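Local coordinates for protein ylmH (Streptococcus pneumoniae, PDB 2FPH) that probably binds RNA and is linked to cell division in this Gram-positive bacterium, at residues A[35-38]-A[39-42]; A[156-159]-A[160-164]; A[5-8]-A[9-12]. All blocks are in the same frame, centred on the assembly; numbering follows the deposited sequence.

Contact 1: residues A[35-38]-A[39-42]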
ATOM      1  N   PHE A  35      -1.108   1.587  -3.250  1.00 12.47           N
ATOM      2  CA  PHE A  35      -0.710   0.198  -2.995  1.00 12.53           C
ATOM      3  C   PHE A  35      -0.921  -0.693  -4.233  1.00 13.96           C
ATOM      4  O   PHE A  35      -1.987  -0.651  -4.872  1.00 12.92           O
ATOM      5  CB  PHE A  35      -1.417  -0.382  -1.804  1.00 12.52           C
ATOM      6  CG  PHE A  35      -0.924   0.141  -0.493  1.00 11.39           C
ATOM      7  CD1 PHE A  35       0.144  -0.500   0.130  1.00 11.80           C
ATOM      8  CD2 PHE A  35      -1.512   1.209   0.141  1.00 12.45           C
ATOM      9  CE1 PHE A  35       0.615  -0.102   1.367  1.00 14.61           C
ATOM     10  CE2 PHE A  35      -1.017   1.648   1.411  1.00 13.98           C
ATOM     11  CZ  PHE A  35       0.045   0.939   2.025  1.00 11.76           C
ATOM     12  N   ILE A  36       0.111  -1.476  -4.533  1.00 13.87           N
ATOM     13  CA  ILE A  36       0.116  -2.449  -5.644  1.00 14.93           C
ATOM     14  C   ILE A  36       0.599  -3.801  -5.179  1.00 14.97           C
ATOM     15  O   ILE A  36       1.243  -3.933  -4.122  1.00 15.57           O
ATOM     16  CB  ILE A  36       1.024  -1.895  -6.807  1.00 14.39           C
ATOM     17  CG1 ILE A  36       2.491  -1.714  -6.402  1.00 15.51           C
ATOM     18  CG2 ILE A  36       0.470  -0.583  -7.357  1.00 13.90           C
ATOM     19  CD1 ILE A  36       3.408  -1.301  -7.575  1.00 13.73           C
ATOM     20  N   ASN A  37       0.244  -4.843  -5.930  1.00 15.64           N
ATOM     21  CA  ASN A  37       0.600  -6.217  -5.587  1.00 15.76           C
ATOM     22  C   ASN A  37       2.006  -6.588  -6.066  1.00 16.72           C
ATOM     23  O   ASN A  37       2.672  -5.784  -6.727  1.00 15.74           O
ATOM     24  CB  ASN A  37      -0.533  -7.188  -6.024  1.00 17.55           C
ATOM     25  CG  ASN A  37      -0.577  -7.418  -7.516  1.00 16.12           C
ATOM     26  OD1 ASN A  37       0.434  -7.362  -8.212  1.00 15.32           O
ATOM     27  ND2 ASN A  37      -1.758  -7.772  -8.014  1.00 19.73           N
ATOM     28  N   PRO A  38       2.560  -7.696  -5.591  1.00 14.58           N
ATOM     29  CA  PRO A  38       3.932  -8.068  -5.935  1.00 14.86           C
ATOM     30  C   PRO A  38       4.224  -8.218  -7.454  1.00 13.20           C
ATOM     31  O   PRO A  38       5.271  -7.856  -7.920  1.00 14.73           O
ATOM     32  CB  PRO A  38       4.086  -9.386  -5.211  1.00 15.56           C
ATOM     33  CG  PRO A  38       3.188  -9.241  -4.057  1.00 13.86           C
ATOM     34  CD  PRO A  38       1.957  -8.655  -4.633  1.00 15.55           C
ATOM     35  N   HIS A  39       3.258  -8.689  -8.199  1.00 15.94           N
ATOM     36  CA  HIS A  39       3.437  -8.775  -9.628  1.00 15.83           C
ATOM     37  C   HIS A  39       3.517  -7.415 -10.288  1.00 14.35           C
ATOM     38  O   HIS A  39       4.385  -7.204 -11.086  1.00 15.50           O
ATOM     39  CB  HIS A  39       2.321  -9.517 -10.288  1.00 17.53           C
ATOM     40  CG  HIS A  39       2.527  -9.638 -11.762  1.00 17.30           C
ATOM     41  ND1 HIS A  39       3.458 -10.493 -12.305  1.00 20.89           N
ATOM     42  CD2 HIS A  39       1.874  -9.067 -12.808  1.00 20.38           C
ATOM     43  CE1 HIS A  39       3.411 -10.410 -13.626  1.00 21.83           C
ATOM     44  NE2 HIS A  39       2.458  -9.555 -13.958  1.00 21.99           N
ATOM     45  N   GLN A  40       2.665  -6.511  -9.825  1.00 15.92           N
ATOM     46  CA  GLN A  40       2.650  -5.116 -10.266  1.00 14.00           C
ATOM     47  C   GLN A  40       3.902  -4.392  -9.876  1.00 14.06           C
ATOM     48  O   GLN A  40       4.445  -3.601 -10.694  1.00 14.40           O
ATOM     49  CB  GLN A  40       1.431  -4.414  -9.733  1.00 13.42           C
ATOM     50  CG  GLN A  40       0.145  -4.948 -10.361  1.00 15.34           C
ATOM     51  CD  GLN A  40      -1.120  -4.520  -9.690  1.00 17.00           C
ATOM     52  OE1 GLN A  40      -1.125  -4.135  -8.519  1.00 18.43           O
ATOM     53  NE2 GLN A  40      -2.255  -4.689 -10.417  1.00 16.12           N
ATOM     54  N   GLU A  41       4.403  -4.627  -8.665  1.00 13.04           N
ATOM     55  CA  GLU A  41       5.724  -4.105  -8.287  1.00 13.59           C
ATOM     56  C   GLU A  41       6.828  -4.538  -9.230  1.00 14.35           C
ATOM     57  O   GLU A  41       7.698  -3.727  -9.577  1.00 14.13           O
ATOM     58  CB  GLU A  41       6.031  -4.542  -6.831  1.00 13.76           C
ATOM     59  CG  GLU A  41       7.390  -4.223  -6.202  1.00 17.31           C
ATOM     60  CD  GLU A  41       7.643  -4.988  -4.886  1.00 20.64           C
ATOM     61  OE1 GLU A  41       7.010  -6.056  -4.649  1.00 20.65           O
ATOM     62  OE2 GLU A  41       8.515  -4.533  -4.081  1.00 19.87           O
ATOM     63  N   LYS A  42       6.828  -5.814  -9.640  1.00 14.65           N
ATOM     64  CA  LYS A  42       7.850  -6.302 -10.538  1.00 15.18           C
ATOM     65  C   LYS A  42       7.739  -5.638 -11.912  1.00 15.28           C
ATOM     66  O   LYS A  42       8.745  -5.211 -12.439  1.00 15.41           O
ATOM     67  CB  LYS A  42       7.769  -7.829 -10.671  1.00 16.07           C
ATOM     68  CG  LYS A  42       8.282  -8.566  -9.494  1.00 21.53           C
ATOM     69  CD  LYS A  42       8.493 -10.083  -9.784  1.00 28.20           C
ATOM     70  CE  LYS A  42       7.228 -10.889  -9.816  1.00 30.92           C
ATOM     71  NZ  LYS A  42       6.762 -11.318  -8.438  1.00 34.75           N
TER
HETATM   72  O   HOH W   1       7.590  -8.091  -6.269  1.00 22.57           O

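Contact 2: residues A[156-159]-A[160-164]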
ATOM      1  N   GLU A 156      -5.032   2.454  16.405  1.00 25.00           N
ATOM      2  CA  GLU A 156      -3.929   3.262  16.933  1.00 26.87           C
ATOM      3  C   GLU A 156      -2.647   3.065  16.139  1.00 27.38           C
ATOM      4  O   GLU A 156      -2.343   1.946  15.767  1.00 26.56           O
ATOM      5  CB  GLU A 156      -3.644   2.813  18.353  1.00 27.82           C
ATOM      6  CG  GLU A 156      -4.771   3.127  19.339  1.00 29.19           C
ATOM      7  CD  GLU A 156      -4.509   2.546  20.702  1.00 32.18           C
ATOM      8  OE1 GLU A 156      -3.355   2.162  21.001  1.00 35.61           O
ATOM      9  OE2 GLU A 156      -5.465   2.449  21.477  1.00 36.71           O
ATOM     10  N   GLU A 157      -1.892   4.152  15.951  1.00 29.01           N
ATOM     11  CA  GLU A 157      -0.524   4.141  15.373  1.00 30.87           C
ATOM     12  C   GLU A 157       0.430   3.213  16.148  1.00 30.83           C
ATOM     13  O   GLU A 157       0.503   3.283  17.394  1.00 30.74           O
ATOM     14  CB  GLU A 157       0.067   5.560  15.452  1.00 31.37           C
ATOM     15  CG  GLU A 157       0.237   6.383  14.170  1.00 37.26           C
ATOM     16  CD  GLU A 157       1.406   5.964  13.285  1.00 40.01           C
ATOM     17  OE1 GLU A 157       2.182   5.050  13.668  1.00 44.53           O
ATOM     18  OE2 GLU A 157       1.525   6.542  12.174  1.00 42.08           O
ATOM     19  N   ARG A 158       1.140   2.347  15.444  1.00 30.50           N
ATOM     20  CA  ARG A 158       2.250   1.547  15.976  1.00 32.04           C
ATOM     21  C   ARG A 158       3.503   1.691  15.087  1.00 32.15           C
ATOM     22  O   ARG A 158       3.371   1.730  13.866  1.00 30.68           O
ATOM     23  CB  ARG A 158       1.914   0.063  15.941  1.00 32.43           C
ATOM     24  CG  ARG A 158       0.766  -0.370  16.793  1.00 34.34           C
ATOM     25  CD  ARG A 158       1.114  -0.422  18.244  1.00 38.86           C
ATOM     26  NE  ARG A 158       0.155   0.350  19.006  1.00 43.39           N
ATOM     27  CZ  ARG A 158      -0.768  -0.153  19.800  1.00 43.04           C
ATOM     28  NH1 ARG A 158      -0.889  -1.459  20.013  1.00 44.94           N
ATOM     29  NH2 ARG A 158      -1.577   0.683  20.408  1.00 45.36           N
ATOM     30  N   PRO A 159       4.718   1.722  15.649  1.00 31.89           N
ATOM     31  CA  PRO A 159       5.939   1.568  14.821  1.00 32.16           C
ATOM     32  C   PRO A 159       6.021   0.293  14.004  1.00 31.89           C
ATOM     33  O   PRO A 159       5.551  -0.746  14.469  1.00 32.18           O
ATOM     34  CB  PRO A 159       7.083   1.547  15.853  1.00 32.66           C
ATOM     35  CG  PRO A 159       6.518   2.075  17.114  1.00 32.13           C
ATOM     36  CD  PRO A 159       5.022   1.990  17.065  1.00 33.23           C
ATOM     37  N   PHE A 160       6.642   0.346  12.826  1.00 31.48           N
ATOM     38  CA  PHE A 160       6.807  -0.861  12.036  1.00 31.59           C
ATOM     39  C   PHE A 160       7.721  -1.871  12.710  1.00 33.15           C
ATOM     40  O   PHE A 160       7.674  -3.028  12.353  1.00 32.92           O
ATOM     41  CB  PHE A 160       7.247  -0.559  10.603  1.00 32.02           C
ATOM     42  CG  PHE A 160       6.120  -0.096   9.734  1.00 28.36           C
ATOM     43  CD1 PHE A 160       5.802   1.243   9.705  1.00 29.91           C
ATOM     44  CD2 PHE A 160       5.366  -0.993   8.978  1.00 31.37           C
ATOM     45  CE1 PHE A 160       4.773   1.708   8.925  1.00 26.56           C
ATOM     46  CE2 PHE A 160       4.298  -0.519   8.195  1.00 25.01           C
ATOM     47  CZ  PHE A 160       4.034   0.835   8.182  1.00 26.98           C
ATOM     48  N   THR A 161       8.529  -1.411  13.678  1.00 35.58           N
ATOM     49  CA  THR A 161       9.212  -2.285  14.654  1.00 37.81           C
ATOM     50  C   THR A 161       8.264  -3.299  15.259  1.00 38.68           C
ATOM     51  O   THR A 161       8.638  -4.449  15.483  1.00 38.73           O
ATOM     52  CB  THR A 161       9.722  -1.496  15.897  1.00 37.71           C
ATOM     53  OG1 THR A 161      10.256  -0.225  15.545  1.00 39.19           O
ATOM     54  CG2 THR A 161      10.878  -2.249  16.583  1.00 40.50           C
ATOM     55  N   GLU A 162       7.060  -2.806  15.581  1.00 39.43           N
ATOM     56  CA  GLU A 162       6.025  -3.528  16.347  1.00 39.94           C
ATOM     57  C   GLU A 162       5.099  -4.326  15.450  1.00 39.48           C
ATOM     58  O   GLU A 162       4.002  -4.681  15.837  1.00 39.33           O
ATOM     59  CB  GLU A 162       5.188  -2.520  17.127  1.00 40.28           C
ATOM     60  CG  GLU A 162       5.452  -2.480  18.612  1.00 42.79           C
ATOM     61  CD  GLU A 162       4.345  -1.780  19.359  1.00 46.09           C
ATOM     62  OE1 GLU A 162       3.167  -2.176  19.189  1.00 49.61           O
ATOM     63  OE2 GLU A 162       4.646  -0.822  20.097  1.00 47.37           O
ATOM     64  N   LYS A 163       5.593  -4.667  14.270  1.00 40.23           N
ATOM     65  CA  LYS A 163       4.766  -5.064  13.147  1.00 39.75           C
ATOM     66  C   LYS A 163       4.583  -6.578  13.161  1.00 40.75           C
ATOM     67  O   LYS A 163       5.546  -7.330  13.297  1.00 41.10           O
ATOM     68  CB  LYS A 163       5.481  -4.602  11.882  1.00 39.91           C
ATOM     69  CG  LYS A 163       4.625  -4.270  10.741  1.00 38.53           C
ATOM     70  CD  LYS A 163       4.265  -5.492   9.955  1.00 35.39           C
ATOM     71  CE  LYS A 163       5.145  -5.672   8.723  1.00 33.07           C
ATOM     72  NZ  LYS A 163       6.058  -6.861   8.840  1.00 32.17           N
ATOM     73  N   ILE A 164       3.346  -7.033  13.024  1.00 41.00           N
ATOM     74  CA  ILE A 164       3.048  -8.452  13.071  1.00 41.56           C
ATOM     75  C   ILE A 164       3.590  -9.169  11.837  1.00 42.25           C
ATOM     76  O   ILE A 164       3.509  -8.643  10.720  1.00 41.92           O
ATOM     77  CB  ILE A 164       1.524  -8.684  13.151  1.00 41.67           C
ATOM     78  CG1 ILE A 164       0.983  -8.240  14.517  1.00 41.81           C
ATOM     79  CG2 ILE A 164       1.193 -10.144  12.880  1.00 42.21           C
ATOM     80  CD1 ILE A 164      -0.536  -8.169  14.563  1.00 41.90           C
TER

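Contact 3: residues A[5-8]-A[9-12]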
ATOM      1  N   HIS A   5       9.316 -11.303 -20.488  1.00 17.00           N
ATOM      2  CA  HIS A   5       8.251 -10.825 -21.378  1.00 16.83           C
ATOM      3  C   HIS A   5       6.986 -10.461 -20.614  1.00 16.48           C
ATOM      4  O   HIS A   5       6.511 -11.203 -19.680  1.00 17.62           O
ATOM      5  CB  HIS A   5       7.894 -11.900 -22.363  1.00 17.24           C
ATOM      6  CG  HIS A   5       8.991 -12.228 -23.328  1.00 17.51           C
ATOM      7  ND1 HIS A   5       9.114 -13.477 -23.886  1.00 21.42           N
ATOM      8  CD2 HIS A   5       9.951 -11.468 -23.900  1.00 18.01           C
ATOM      9  CE1 HIS A   5      10.160 -13.491 -24.696  1.00 19.73           C
ATOM     10  NE2 HIS A   5      10.682 -12.286 -24.729  1.00 17.16           N
ATOM     11  N   PHE A   6       6.404  -9.330 -21.002  1.00 14.57           N
ATOM     12  CA  PHE A   6       5.073  -8.990 -20.544  1.00 14.19           C
ATOM     13  C   PHE A   6       4.041  -9.856 -21.246  1.00 15.28           C
ATOM     14  O   PHE A   6       4.327 -10.521 -22.272  1.00 15.17           O
ATOM     15  CB  PHE A   6       4.779  -7.532 -20.819  1.00 15.06           C
ATOM     16  CG  PHE A   6       5.769  -6.573 -20.208  1.00 14.40           C
ATOM     17  CD1 PHE A   6       6.050  -6.625 -18.849  1.00 16.24           C
ATOM     18  CD2 PHE A   6       6.342  -5.610 -20.964  1.00 12.07           C
ATOM     19  CE1 PHE A   6       6.930  -5.736 -18.305  1.00 16.79           C
ATOM     20  CE2 PHE A   6       7.244  -4.718 -20.425  1.00 12.64           C
ATOM     21  CZ  PHE A   6       7.518  -4.786 -19.059  1.00 17.75           C
ATOM     22  N   SER A   7       2.846  -9.802 -20.701  1.00 16.22           N
ATOM     23  CA  SER A   7       1.689 -10.558 -21.139  1.00 17.76           C
ATOM     24  C   SER A   7       0.551  -9.585 -21.452  1.00 17.47           C
ATOM     25  O   SER A   7       0.595  -8.412 -21.116  1.00 17.63           O
ATOM     26  CB  SER A   7       1.307 -11.512 -20.042  1.00 18.68           C
ATOM     27  OG  SER A   7       0.591 -10.839 -19.048  1.00 21.60           O
ATOM     28  N   ILE A   8      -0.439 -10.069 -22.191  1.00 18.27           N
ATOM     29  CA  ILE A   8      -1.620  -9.254 -22.488  1.00 19.83           C
ATOM     30  C   ILE A   8      -2.311  -8.797 -21.186  1.00 19.33           C
ATOM     31  O   ILE A   8      -2.774  -7.632 -21.107  1.00 18.60           O
ATOM     32  CB  ILE A   8      -2.609 -10.057 -23.398  1.00 21.92           C
ATOM     33  CG1 ILE A   8      -1.979 -10.287 -24.773  1.00 26.02           C
ATOM     34  CG2 ILE A   8      -3.935  -9.340 -23.549  1.00 22.83           C
ATOM     35  CD1 ILE A   8      -2.513 -11.575 -25.453  1.00 28.57           C
ATOM     36  N   GLU A   9      -2.288  -9.666 -20.176  1.00 18.78           N
ATOM     37  CA  GLU A   9      -2.933  -9.426 -18.890  1.00 19.50           C
ATOM     38  C   GLU A   9      -2.269  -8.181 -18.246  1.00 18.57           C
ATOM     39  O   GLU A   9      -2.890  -7.454 -17.492  1.00 18.59           O
ATOM     40  CB  GLU A   9      -2.813 -10.597 -17.922  1.00 20.52           C
ATOM     41  CG  GLU A   9      -3.799 -11.749 -18.080  1.00 25.72           C
ATOM     42  CD  GLU A   9      -3.645 -12.868 -17.031  1.00 34.55           C
ATOM     43  OE1 GLU A   9      -2.955 -12.755 -15.955  1.00 40.01           O
ATOM     44  OE2 GLU A   9      -4.253 -13.929 -17.266  1.00 40.87           O
ATOM     45  N   ASP A  10      -0.999  -7.976 -18.547  1.00 18.85           N
ATOM     46  CA  ASP A  10      -0.243  -6.871 -17.892  1.00 16.60           C
ATOM     47  C   ASP A  10      -0.588  -5.498 -18.444  1.00 17.47           C
ATOM     48  O   ASP A  10      -0.229  -4.489 -17.835  1.00 15.60           O
ATOM     49  CB  ASP A  10       1.261  -7.058 -18.069  1.00 17.77           C
ATOM     50  CG  ASP A  10       1.815  -8.320 -17.448  1.00 18.51           C
ATOM     51  OD1 ASP A  10       1.329  -8.803 -16.399  1.00 19.19           O
ATOM     52  OD2 ASP A  10       2.852  -8.844 -17.947  1.00 19.82           O
ATOM     53  N   ARG A  11      -1.235  -5.407 -19.607  1.00 16.61           N
ATOM     54  CA  ARG A  11      -1.330  -4.135 -20.327  1.00 17.35           C
ATOM     55  C   ARG A  11      -2.032  -3.044 -19.579  1.00 15.88           C
ATOM     56  O   ARG A  11      -1.496  -1.942 -19.525  1.00 18.06           O
ATOM     57  CB  ARG A  11      -1.836  -4.257 -21.779  1.00 19.78           C
ATOM     58  CG  ARG A  11      -1.079  -5.309 -22.568  1.00 23.57           C
ATOM     59  CD  ARG A  11      -1.882  -5.772 -23.767  1.00 30.50           C
ATOM     60  NE  ARG A  11      -1.931  -4.693 -24.748  1.00 33.41           N
ATOM     61  CZ  ARG A  11      -2.665  -4.698 -25.850  1.00 38.43           C
ATOM     62  NH1 ARG A  11      -3.564  -5.660 -26.083  1.00 35.69           N
ATOM     63  NH2 ARG A  11      -2.551  -3.673 -26.690  1.00 41.19           N
ATOM     64  N   PRO A  12      -3.162  -3.295 -18.946  1.00 16.58           N
ATOM     65  CA  PRO A  12      -3.818  -2.225 -18.156  1.00 16.24           C
ATOM     66  C   PRO A  12      -2.921  -1.598 -17.084  1.00 15.27           C
ATOM     67  O   PRO A  12      -2.862  -0.359 -16.978  1.00 16.47           O
ATOM     68  CB  PRO A  12      -5.029  -2.911 -17.597  1.00 16.46           C
ATOM     69  CG  PRO A  12      -5.281  -3.971 -18.519  1.00 17.53           C
ATOM     70  CD  PRO A  12      -3.983  -4.533 -18.976  1.00 15.25           C
TER

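Contact 1: residues A[35-38]-A[39-42]
A capping box formed by Asn-37 and Gln-40 starts helix 38-50, each residue offering its side-chain oxygen to the backbone N-H of the other. Asn-37, at the N-cap, takes the backbone hydrogen of Gln-40: its OD1 lies 2.9 Å from Gln-40 N, and the bond is nearly straight at 165°. The asparagine carboxamide is put there by its first torsion, chi1 74°, which places CG between the backbone N and the carbonyl carbon and so brings OD1 to Gln-40 N. In return, Asn-37 N donates to Gln-40 OE1 at 3.0 Å, the donor tilted somewhat from the plane of that carbonyl. Gln-40 reaches back with an extended chain, and although the two side chains cross at about a right angle, their flat ends stack with the amide planes only 20° apart. Both bonds limit how far either amide can rotate.

Such a box illustrates how the first turn of a helix, whose N-H groups have no preceding carbonyls to meet, borrows acceptors from side chains. Regular helical bonding takes over at once: Glu-41 N meets Asn-37 O at 2.8 Å, and Lys-42 N meets Pro-38 O at 3.1 Å. A water gives one hydrogen to Pro-38 O and the other to Glu-41 OE1, while Glu-41 OE2 is bonded to Ser-57 OG; this carboxylate near the helix start is probably favoured by the helix dipole. Ile-36 CD1 lies 4.2 Å from Glu-41 CB, and Ile-36 CB is 3.5 Å from Gln-40 OE1. Phe-13 of helix 11-27 packs against both Ile-36 and Gln-40.

Contact 2: residues A[156-159]-A[160-164]
Arg-158 and Glu-162 bring their side chains together at a slant, with the guanidinium and carboxylate planes turned 52° apart rather than laid flat in a two-pronged pair. The salt bridge between Arg-158 NE and Glu-162 OE1 is long, at 3.9 Å, and the exact place of OE1 is doubtful because the model is too tight around it. The arginine leaves its backbone with CG anti to the carbonyl carbon (chi1 -64°), then bends at its second and third torsions, which folds the guanidinium back along the strand. There Arg-158 NE makes a weak hydrogen bond to Glu-157 O, 3.4 Å away. On the far end of the group NH2 faces the carboxylate of Glu-156, which suggests a network of one arginine between two glutamates; it remains tentative, because the modelled separation there is too short to be trusted.

Pro-159 and Glu-162 run side by side and point the same way, Pro-159 CD lying 4.2 Å from Glu-162 OE2. Pro-159 CB touches Thr-161 OG1 at 3.6 Å. A backbone bond spans the bend: Glu-162 N donates to Pro-159 O at 2.8 Å, approaching from above the carbonyl plane, and Glu-162 CB packs against the same oxygen at 3.2 Å. The Phe-160 ring meets Phe-80 edge-to-face, beside Ile-85 and Met-132 on the sheet. The arrangement is a short 3-10 turn, bonded from one residue to the third after it, that follows strand 151-157 of a five-stranded antiparallel sheet in a domain of RRM type, probably RNA-binding.

Contact 3: residues A[5-8]-A[9-12]
The backbone N of Asp-10 is gripped by two oxygens of Ser-7: it donates to the carbonyl O at 3.1 Å, and more weakly to Ser-7 OG at 3.3 Å. Toward Ser-7 O the donor stands well above the carbonyl plane, and the bond to OG is weak, so the two oxygens share one N-H. With chi1 at 79°, the serine hydroxyl swings inward over its own backbone and comes within range of that N-H. The exchange is reciprocal. Ser-7 N donates to Asp-10 OD2 at 2.9 Å, meeting the carboxylate from 46° above its plane. Thus Ser-7 and Asp-10 tie the chain together as it enters the helix, and the other carboxylate oxygen, OD1, receives a hydrogen bond from His-39 NE2, which holds the group from a second direction.

Phe-6 presents the edge of its ring to the same acid, with CD1 4.0 Å from Asp-10 OD2 and the ring and carboxylate planes nearly perpendicular at 89°. Next in the turn, Arg-11 N bonds to Ile-8 O at 3.1 Å. The side chains of these two residues lie alongside each other and point the same way: Ile-8 CG2 is 4.1 Å from Arg-11 CD and approaches the edge of the guanidinium. Glu-9 CB adds a touch on Ser-7 OG at 3.6 Å. As a whole, the turn leads from the N-terminal arm into helix 11-27 and leans on helix 38-50, where Phe-6 rests on Leu-43 and Ile-46 and Asp-10 touches Leu-43.

In the fold
Along the chain the three contacts come in series, contact 3 first, then contact 1, then contact 2. Contacts 3 and 1 lie at the starts of helices 11-27 and 38-50, their centres about 13 Å apart, and they are joined directly: the probable hydrogen bond from His-39 NE2 to Asp-10 OD1 (2.8 Å) ties one helix start to the other. Contact 2 belongs to the C-terminal, RRM-like part and lies on the opposite side of the chain's centre, with its centre about 22 Å from that of contact 1 and 36 Å from that of contact 3. The trio thus samples both modules: two coupled helix starts in the N-terminal one, and the strand exit of the putative RNA-binding one.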